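Side-chain contacts in proliferating cell nuclear antigen (Entamoeba histolytica, PDB 3P91), which probably acts as a sliding clamp, a ring of three subunits that encircles DNA and raises the processivity of DNA polymerase delta during replication: residues L212-E217 / F251-K256; K229-L232 / L238-E241. All blocks are in the same frame, centred on the assembly; numbering follows the deposited sequence.

Contact 1. Residues L212-E217 / F251-K256; sequences LKQISE and FYLAPK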
loop_
_atom_site.group_PDB
_atom_site.type_symbol
_atom_site.label_atom_id
_atom_site.label_comp_id
_atom_site.label_asym_id
_atom_site.label_seq_id
_atom_site.Cartn_x
_atom_site.Cartn_y
_atom_site.Cartn_z
ATOM N N LEU A 212 -23.607 -0.135 -13.413
ATOM C CA LEU A 212 -22.851 -0.333 -12.182
ATOM C C LEU A 212 -21.630 0.580 -12.120
ATOM O O LEU A 212 -21.249 1.047 -11.043
ATOM C CB LEU A 212 -22.458 -1.806 -11.996
ATOM C CG LEU A 212 -21.570 -2.200 -10.804
ATOM C CD1 LEU A 212 -22.151 -1.749 -9.471
ATOM C CD2 LEU A 212 -21.322 -3.703 -10.789
ATOM N N LYS A 213 -21.027 0.851 -13.274
ATOM C CA LYS A 213 -19.864 1.735 -13.318
ATOM C C LYS A 213 -20.173 3.084 -12.692
ATOM O O LYS A 213 -19.358 3.635 -11.959
ATOM C CB LYS A 213 -19.365 1.927 -14.750
ATOM N N GLN A 214 -21.356 3.608 -12.980
ATOM C CA GLN A 214 -21.766 4.915 -12.486
ATOM C C GLN A 214 -22.028 4.881 -11.008
ATOM O O GLN A 214 -21.546 5.725 -10.261
ATOM C CB GLN A 214 -23.062 5.330 -13.163
ATOM C CG GLN A 214 -22.963 5.341 -14.649
ATOM C CD GLN A 214 -22.205 6.528 -15.115
ATOM O OE1 GLN A 214 -22.497 7.655 -14.712
ATOM N NE2 GLN A 214 -21.203 6.298 -15.948
ATOM N N ILE A 215 -22.840 3.916 -10.599
ATOM C CA ILE A 215 -23.226 3.785 -9.210
ATOM C C ILE A 215 -21.953 3.704 -8.400
ATOM O O ILE A 215 -21.746 4.469 -7.459
ATOM C CB ILE A 215 -24.065 2.515 -8.984
ATOM C CG1 ILE A 215 -25.302 2.519 -9.882
ATOM C CG2 ILE A 215 -24.454 2.379 -7.524
ATOM C CD1 ILE A 215 -26.197 3.714 -9.682
ATOM N N SER A 216 -21.079 2.791 -8.807
ATOM C CA SER A 216 -19.855 2.524 -8.070
ATOM C C SER A 216 -18.889 3.717 -8.056
ATOM O O SER A 216 -18.160 3.907 -7.082
ATOM C CB SER A 216 -19.168 1.267 -8.611
ATOM O OG SER A 216 -18.500 1.542 -9.827
ATOM N N GLU A 217 -18.882 4.513 -9.125
ATOM C CA GLU A 217 -18.077 5.738 -9.157
ATOM C C GLU A 217 -18.738 6.814 -8.302
ATOM O O GLU A 217 -18.068 7.570 -7.610
ATOM C CB GLU A 217 -17.879 6.234 -10.593
ATOM N N PHE A 251 -26.264 13.122 -7.691
ATOM C CA PHE A 251 -26.116 12.516 -8.999
ATOM C C PHE A 251 -27.469 12.051 -9.484
ATOM O O PHE A 251 -28.292 11.605 -8.687
ATOM C CB PHE A 251 -25.193 11.319 -8.921
ATOM C CG PHE A 251 -23.848 11.639 -8.397
ATOM C CD1 PHE A 251 -22.827 11.977 -9.257
ATOM C CD2 PHE A 251 -23.596 11.595 -7.046
ATOM C CE1 PHE A 251 -21.572 12.267 -8.780
ATOM C CE2 PHE A 251 -22.347 11.881 -6.562
ATOM C CZ PHE A 251 -21.330 12.222 -7.430
ATOM N N TYR A 252 -27.684 12.149 -10.793
ATOM C CA TYR A 252 -28.932 11.723 -11.409
ATOM C C TYR A 252 -28.644 10.691 -12.468
ATOM O O TYR A 252 -27.909 10.962 -13.418
ATOM C CB TYR A 252 -29.644 12.908 -12.050
ATOM C CG TYR A 252 -30.068 13.968 -11.069
ATOM C CD1 TYR A 252 -31.384 14.054 -10.652
ATOM C CD2 TYR A 252 -29.151 14.884 -10.556
ATOM C CE1 TYR A 252 -31.785 15.018 -9.761
ATOM C CE2 TYR A 252 -29.543 15.857 -9.653
ATOM C CZ TYR A 252 -30.869 15.918 -9.264
ATOM O OH TYR A 252 -31.297 16.874 -8.372
ATOM N N LEU A 253 -29.228 9.508 -12.303
ATOM C CA LEU A 253 -28.986 8.412 -13.225
ATOM C C LEU A 253 -30.273 7.697 -13.631
ATOM O O LEU A 253 -31.036 7.218 -12.790
ATOM C CB LEU A 253 -27.988 7.421 -12.627
ATOM C CG LEU A 253 -27.597 6.276 -13.559
ATOM C CD1 LEU A 253 -26.833 6.788 -14.773
ATOM C CD2 LEU A 253 -26.786 5.228 -12.810
ATOM N N ALA A 254 -30.501 7.623 -14.935
ATOM C CA ALA A 254 -31.690 6.977 -15.461
ATOM C C ALA A 254 -31.569 5.450 -15.425
ATOM O O ALA A 254 -30.507 4.893 -15.699
ATOM C CB ALA A 254 -31.952 7.459 -16.876
ATOM N N PRO A 255 -32.665 4.764 -15.086
ATOM C CA PRO A 255 -32.638 3.299 -15.063
ATOM C C PRO A 255 -32.394 2.693 -16.452
ATOM O O PRO A 255 -32.605 3.358 -17.468
ATOM C CB PRO A 255 -34.026 2.937 -14.531
ATOM C CG PRO A 255 -34.856 4.130 -14.797
ATOM C CD PRO A 255 -33.966 5.302 -14.666
ATOM N N LYS A 256 -31.920 1.452 -16.489
ATOM C CA LYS A 256 -31.650 0.779 -17.748
ATOM C C LYS A 256 -32.783 -0.204 -17.947
ATOM O O LYS A 256 -33.437 -0.580 -16.976
ATOM C CB LYS A 256 -30.306 0.058 -17.698
#
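Q214, in the helix of L212-E217, and L253, at the end of the strand in F251-K256, mark the nearest backbone approach, with 8.1 Å between their CA atoms. At that separation no hydrogen bond links the backbones, and side chains bridge the gap: this is a helix laid on a face of a beta sheet, the layering from which sliding-clamp domains are built. The helix holds its own backbone by i to i+4 bonds, for instance from S216 N to L212 O at 2.8 Å. Beyond L253 the chain leaves the sheet.

L253 carries the strand's part of the contact. It points from its backbone toward the helix; with CG anti to the backbone N (chi1 -176°), its side chain crosses those of Q214 and I215 at about a right angle. Leucine suits this place because its forked end spans two residues of the helix: CD2 meets Q214 CB at 3.7 Å and also faces I215, while CD1 lies more loosely, 4.1 Å from Q214 CG. The glutamine thus gives its aliphatic root to the core.

I215 leaves the helix backbone pointing away from the strand, yet its tip returns. F148 and T152 of helix 145-158 also touch it, and F210 packs on both I215 and L253. Two residues earlier in the strand, the ring of F251 stacks with that of F218. In I215, a chi2 of -58° folds the CD1 methyl round until it lies 3.5 Å from L253 CD2.

Contact 2. Residues K229-L232 / L238-E241; sequences KLSL and LIME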
loop_
_atom_site.group_PDB
_atom_site.type_symbol
_atom_site.label_atom_id
_atom_site.label_comp_id
_atom_site.label_asym_id
_atom_site.label_seq_id
_atom_site.Cartn_x
_atom_site.Cartn_y
_atom_site.Cartn_z
ATOM N N LYS A 229 -28.165 9.125 0.468
ATOM C CA LYS A 229 -29.592 9.038 0.209
ATOM C C LYS A 229 -29.904 8.729 -1.250
ATOM O O LYS A 229 -29.568 9.496 -2.150
ATOM C CB LYS A 229 -30.320 10.305 0.648
ATOM C CG LYS A 229 -31.808 10.085 0.838
ATOM C CD LYS A 229 -32.518 11.356 1.210
ATOM C CE LYS A 229 -32.646 12.263 0.012
ATOM N NZ LYS A 229 -33.578 13.389 0.286
ATOM N N LEU A 230 -30.559 7.593 -1.468
ATOM C CA LEU A 230 -30.957 7.179 -2.795
ATOM C C LEU A 230 -32.457 7.356 -2.946
ATOM O O LEU A 230 -33.244 6.720 -2.243
ATOM C CB LEU A 230 -30.611 5.714 -3.018
ATOM C CG LEU A 230 -29.191 5.199 -2.788
ATOM C CD1 LEU A 230 -28.739 5.408 -1.353
ATOM C CD2 LEU A 230 -29.139 3.720 -3.135
ATOM N N SER A 231 -32.851 8.221 -3.868
ATOM C CA SER A 231 -34.253 8.406 -4.184
ATOM C C SER A 231 -34.591 7.572 -5.403
ATOM O O SER A 231 -34.085 7.817 -6.495
ATOM C CB SER A 231 -34.543 9.872 -4.438
ATOM O OG SER A 231 -34.362 10.613 -3.251
ATOM N N LEU A 232 -35.468 6.595 -5.205
ATOM C CA LEU A 232 -35.678 5.515 -6.161
ATOM C C LEU A 232 -37.028 5.570 -6.892
ATOM O O LEU A 232 -38.078 5.680 -6.265
ATOM C CB LEU A 232 -35.534 4.182 -5.422
ATOM C CG LEU A 232 -35.433 2.869 -6.199
ATOM C CD1 LEU A 232 -34.374 2.981 -7.276
ATOM C CD2 LEU A 232 -35.109 1.737 -5.241
ATOM N N LEU A 238 -32.754 7.817 -10.827
ATOM C CA LEU A 238 -32.433 7.737 -9.418
ATOM C C LEU A 238 -31.653 8.975 -8.989
ATOM O O LEU A 238 -30.972 9.597 -9.797
ATOM C CB LEU A 238 -31.587 6.487 -9.169
ATOM C CG LEU A 238 -30.815 6.364 -7.857
ATOM C CD1 LEU A 238 -31.676 5.814 -6.744
ATOM C CD2 LEU A 238 -29.599 5.513 -8.079
ATOM N N ILE A 239 -31.760 9.326 -7.712
ATOM C CA ILE A 239 -30.907 10.348 -7.126
ATOM C C ILE A 239 -30.037 9.727 -6.048
ATOM O O ILE A 239 -30.522 9.000 -5.181
ATOM C CB ILE A 239 -31.716 11.467 -6.457
ATOM C CG1 ILE A 239 -32.922 11.840 -7.299
ATOM C CG2 ILE A 239 -30.849 12.694 -6.216
ATOM C CD1 ILE A 239 -33.817 12.805 -6.604
ATOM N N MET A 240 -28.745 10.012 -6.104
ATOM C CA MET A 240 -27.852 9.638 -5.023
ATOM C C MET A 240 -27.309 10.928 -4.435
ATOM O O MET A 240 -26.548 11.631 -5.083
ATOM C CB MET A 240 -26.720 8.749 -5.539
ATOM C CG MET A 240 -25.920 8.052 -4.454
ATOM S SD MET A 240 -24.569 7.063 -5.137
ATOM C CE MET A 240 -25.487 5.838 -6.054
ATOM N N GLU A 241 -27.725 11.244 -3.214
ATOM C CA GLU A 241 -27.377 12.512 -2.589
ATOM C C GLU A 241 -26.415 12.384 -1.413
ATOM O O GLU A 241 -26.626 11.591 -0.502
ATOM C CB GLU A 241 -28.639 13.217 -2.108
ATOM C CG GLU A 241 -28.347 14.355 -1.149
ATOM C CD GLU A 241 -29.595 14.884 -0.479
ATOM O OE1 GLU A 241 -29.547 15.154 0.738
ATOM O OE2 GLU A 241 -30.623 15.032 -1.170
#
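S231 and I239 face each other as a hydrogen-bonded antiparallel pair, joined from S231 N to I239 O at 2.8 Å and from I239 N to S231 O at 3.0 Å. Their side chains share a face: the small serine leaves its CB open to the isoleucine, whose CD1 comes within 3.7 Å of it. K229 and E241, the other hydrogen-bonded pair, lie on that face too, side by side and pointing the same way. The lysine bends at chi3 (74°) while the glutamate stays extended beyond CG, bringing NZ to 3.7 Å from OE2, a long salt bridge, with the CE of K229 beside the same carboxylate oxygen.

The opposite face is apolar. L230 and M240 form a non-hydrogen-bonded pair with CA atoms 4.5 Å apart, and both reach F148 of helix 145-158. L238 closes the row: its CD1 touches the CB of L230 and the CD1 of L232, each at 3.9 Å, and sits tightly against S231 O at 3.1 Å.

Farther out, strand 139-144 flanks L230 and strand 247-253 flanks M240, so backbone bonds hold the pair of strands from both sides, and F210 packs on L232 and L238. A mixed face of K229, E241, S231 and I239, and an apolar helix-facing side of L230, M240 and L238, make this an amphipathic beta hairpin, 227-232 with 238-244, inside the antiparallel sheet of a sliding-clamp domain.

In the fold
Contacts 1 and 2 have centres 10 Å apart and meet where strands 247-253 and 238-244 run side by side in one antiparallel sheet. Probable hydrogen bonds join these strands from L238 N to L253 O, 2.7 Å, and from F251 N to M240 O, 3.0 Å. On the helix side the layers join directly: the CG2 of I215 lies 3.9 Å from the CE of M240. Contact 2 thus supplies the hairpin, and contact 1 the next strand with the helix laid over it. F148 and F210 serve both. Neither contact is touched by another subunit, so both belong to the interior architecture of a single clamp subunit.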